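Local atomic coordinates of Cys-Gly metallodipeptidase DUG1 (Saccharomyces cerevisiae, PDB entry 4G1P), a protein that hydrolyses the dipeptide Cys-Gly as a zinc- or manganese-dependent dipeptidase and acts as the catalytic component of the glutathione-degrading GSH degradosomal complex. Residues A[281-286]-A[415-419]. Sequence-based numbering, arbitrary orientation.
Sequences LYKDIE and DFTRE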
loop_
_atom_site.group_PDB
_atom_site.type_symbol
_atom_site.label_atom_id
_atom_site.label_comp_id
_atom_site.label_asym_id
_atom_site.label_seq_id
_atom_site.Cartn_x
_atom_site.Cartn_y
_atom_site.Cartn_z
ATOM N N LEU A 281 -41.708 5.026 -8.512
ATOM C CA LEU A 281 -41.177 4.117 -7.501
ATOM C C LEU A 281 -40.254 4.778 -6.475
ATOM O O LEU A 281 -40.071 4.239 -5.383
ATOM C CB LEU A 281 -40.460 2.948 -8.167
ATOM C CG LEU A 281 -41.322 2.130 -9.123
ATOM C CD1 LEU A 281 -40.459 1.492 -10.185
ATOM C CD2 LEU A 281 -42.089 1.066 -8.366
ATOM N N TYR A 282 -39.688 5.905 -6.835
ATOM C CA TYR A 282 -38.686 6.511 -6.017
ATOM C C TYR A 282 -39.314 7.307 -4.937
ATOM O O TYR A 282 -38.668 7.748 -4.030
ATOM C CB TYR A 282 -37.727 7.376 -6.817
ATOM C CG TYR A 282 -36.835 6.622 -7.739
ATOM C CD1 TYR A 282 -36.593 5.293 -7.561
ATOM C CD2 TYR A 282 -36.266 7.234 -8.795
ATOM C CE1 TYR A 282 -35.797 4.608 -8.410
ATOM C CE2 TYR A 282 -35.453 6.549 -9.624
ATOM C CZ TYR A 282 -35.235 5.245 -9.426
ATOM O OH TYR A 282 -34.442 4.613 -10.285
ATOM N N LYS A 283 -40.597 7.490 -5.010
ATOM C CA LYS A 283 -41.179 8.341 -4.035
ATOM C C LYS A 283 -41.870 7.413 -3.103
ATOM O O LYS A 283 -42.237 6.328 -3.458
ATOM C CB LYS A 283 -41.920 9.483 -4.684
ATOM C CG LYS A 283 -41.932 10.679 -3.783
ATOM C CD LYS A 283 -41.305 10.327 -2.444
ATOM C CE LYS A 283 -41.808 11.261 -1.343
ATOM N NZ LYS A 283 -42.931 12.150 -1.776
ATOM N N ASP A 284 -42.008 7.868 -1.886
ATOM C CA ASP A 284 -42.522 7.058 -0.836
ATOM C C ASP A 284 -41.499 6.206 -0.213
ATOM O O ASP A 284 -41.808 5.351 0.561
ATOM C CB ASP A 284 -43.456 6.045 -1.444
ATOM C CG ASP A 284 -44.850 6.491 -1.391
ATOM O OD1 ASP A 284 -45.174 7.222 -0.463
ATOM O OD2 ASP A 284 -45.624 6.175 -2.294
ATOM N N ILE A 285 -40.261 6.502 -0.466
ATOM C CA ILE A 285 -39.219 5.695 0.070
ATOM C C ILE A 285 -39.016 6.427 1.351
ATOM O O ILE A 285 -39.328 7.568 1.448
ATOM C CB ILE A 285 -38.084 5.398 -0.902
ATOM C CG1 ILE A 285 -38.476 4.231 -1.758
ATOM C CG2 ILE A 285 -36.813 5.069 -0.164
ATOM C CD1 ILE A 285 -37.736 4.192 -3.040
ATOM N N GLU A 286 -38.514 5.751 2.356
ATOM C CA GLU A 286 -38.086 6.433 3.537
ATOM C C GLU A 286 -36.608 6.482 3.628
ATOM O O GLU A 286 -35.965 5.492 3.752
ATOM C CB GLU A 286 -38.630 5.771 4.772
ATOM C CG GLU A 286 -39.873 4.976 4.521
ATOM C CD GLU A 286 -40.836 5.023 5.673
ATOM O OE1 GLU A 286 -40.390 5.265 6.790
ATOM O OE2 GLU A 286 -42.021 4.828 5.447
ATOM N N ASP A 415 -40.186 -1.189 1.478
ATOM C CA ASP A 415 -39.930 -0.281 0.379
ATOM C C ASP A 415 -39.398 -1.076 -0.798
ATOM O O ASP A 415 -38.799 -2.144 -0.624
ATOM C CB ASP A 415 -38.918 0.795 0.777
ATOM C CG ASP A 415 -39.528 1.872 1.649
ATOM O OD1 ASP A 415 -40.774 1.959 1.681
ATOM O OD2 ASP A 415 -38.779 2.635 2.297
ATOM N N PHE A 416 -39.632 -0.573 -2.002
ATOM C CA PHE A 416 -39.041 -1.181 -3.183
ATOM C C PHE A 416 -37.835 -0.362 -3.627
ATOM O O PHE A 416 -37.951 0.805 -3.979
ATOM C CB PHE A 416 -40.071 -1.296 -4.296
ATOM C CG PHE A 416 -41.086 -2.377 -4.068
ATOM C CD1 PHE A 416 -42.131 -2.189 -3.185
ATOM C CD2 PHE A 416 -41.000 -3.578 -4.749
ATOM C CE1 PHE A 416 -43.074 -3.182 -2.988
ATOM C CE2 PHE A 416 -41.932 -4.576 -4.559
ATOM C CZ PHE A 416 -42.974 -4.378 -3.680
ATOM N N THR A 417 -36.661 -0.969 -3.579
ATOM C CA THR A 417 -35.436 -0.197 -3.706
ATOM C C THR A 417 -34.516 -0.779 -4.748
ATOM O O THR A 417 -34.628 -1.943 -5.131
ATOM C CB THR A 417 -34.645 -0.191 -2.396
ATOM O OG1 THR A 417 -34.279 -1.538 -2.073
ATOM C CG2 THR A 417 -35.463 0.389 -1.264
ATOM N N ARG A 418 -33.583 0.044 -5.193
ATOM C CA ARG A 418 -32.501 -0.447 -6.017
ATOM C C ARG A 418 -31.260 -0.538 -5.151
ATOM O O ARG A 418 -31.319 -0.244 -3.963
ATOM C CB ARG A 418 -32.324 0.454 -7.232
ATOM C CG ARG A 418 -33.530 0.366 -8.151
ATOM C CD ARG A 418 -33.537 1.448 -9.193
ATOM N NE ARG A 418 -32.556 1.197 -10.240
ATOM C CZ ARG A 418 -32.567 1.811 -11.412
ATOM N NH1 ARG A 418 -33.519 2.689 -11.685
ATOM N NH2 ARG A 418 -31.642 1.538 -12.313
ATOM N N GLU A 419 -30.157 -0.983 -5.736
ATOM C CA GLU A 419 -28.914 -1.160 -4.995
ATOM C C GLU A 419 -27.766 -0.411 -5.648
ATOM O O GLU A 419 -27.597 -0.453 -6.876
ATOM C CB GLU A 419 -28.537 -2.638 -4.931
ATOM C CG GLU A 419 -28.622 -3.251 -3.559
ATOM C CD GLU A 419 -27.684 -2.615 -2.559
ATOM O OE1 GLU A 419 -26.510 -2.367 -2.913
ATOM O OE2 GLU A 419 -28.130 -2.369 -1.413
HETATM O O HOH W 1 -37.728 2.674 -5.716
HETATM O O HOH W 2 -42.219 2.766 -0.214
HETATM O O HOH W 3 -36.030 2.527 3.000
#
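D415 and E286 make the main direct hydrogen bond between segment 281-286 and strand 415-419. The backbone N of E286 donates to D415 OD2 over 3.1 Å, nearly straight at 165°, and comes from above the carboxylate plane. With CG anti to its carbonyl carbon (chi1 -77°), D415 brings its carboxylate up to the E286 backbone. K208 forms salt bridges with both D415 OD1 and E286 OE2, which probably offsets the closeness of the two acids.

At the other end, R418 NH1 meets Y282 OH at the ring edge, 2.6 Å away, in a weak, bent hydrogen bond (121°). Ring and guanidinium planes lie 34° apart. Y282 OH also bonds to E278 in helix 276-281.

Three waters bridge the segments. One donates to L281 O and, over 2.6 Å, to F416 O. Another joins D284 O to D415 OD1, and the third joins E286 O to D415 OD2.

The I285 side chain adds van der Waals contact: its CD1 methyl lies 3.5 Å from the F416 carbonyl O.

The contact ties the loop between helices 276-281 and 289-296 to a strand paired in parallel with strand 210-226, within the alpha/beta scaffold of an M20 metallopeptidase and away from its dinuclear zinc site.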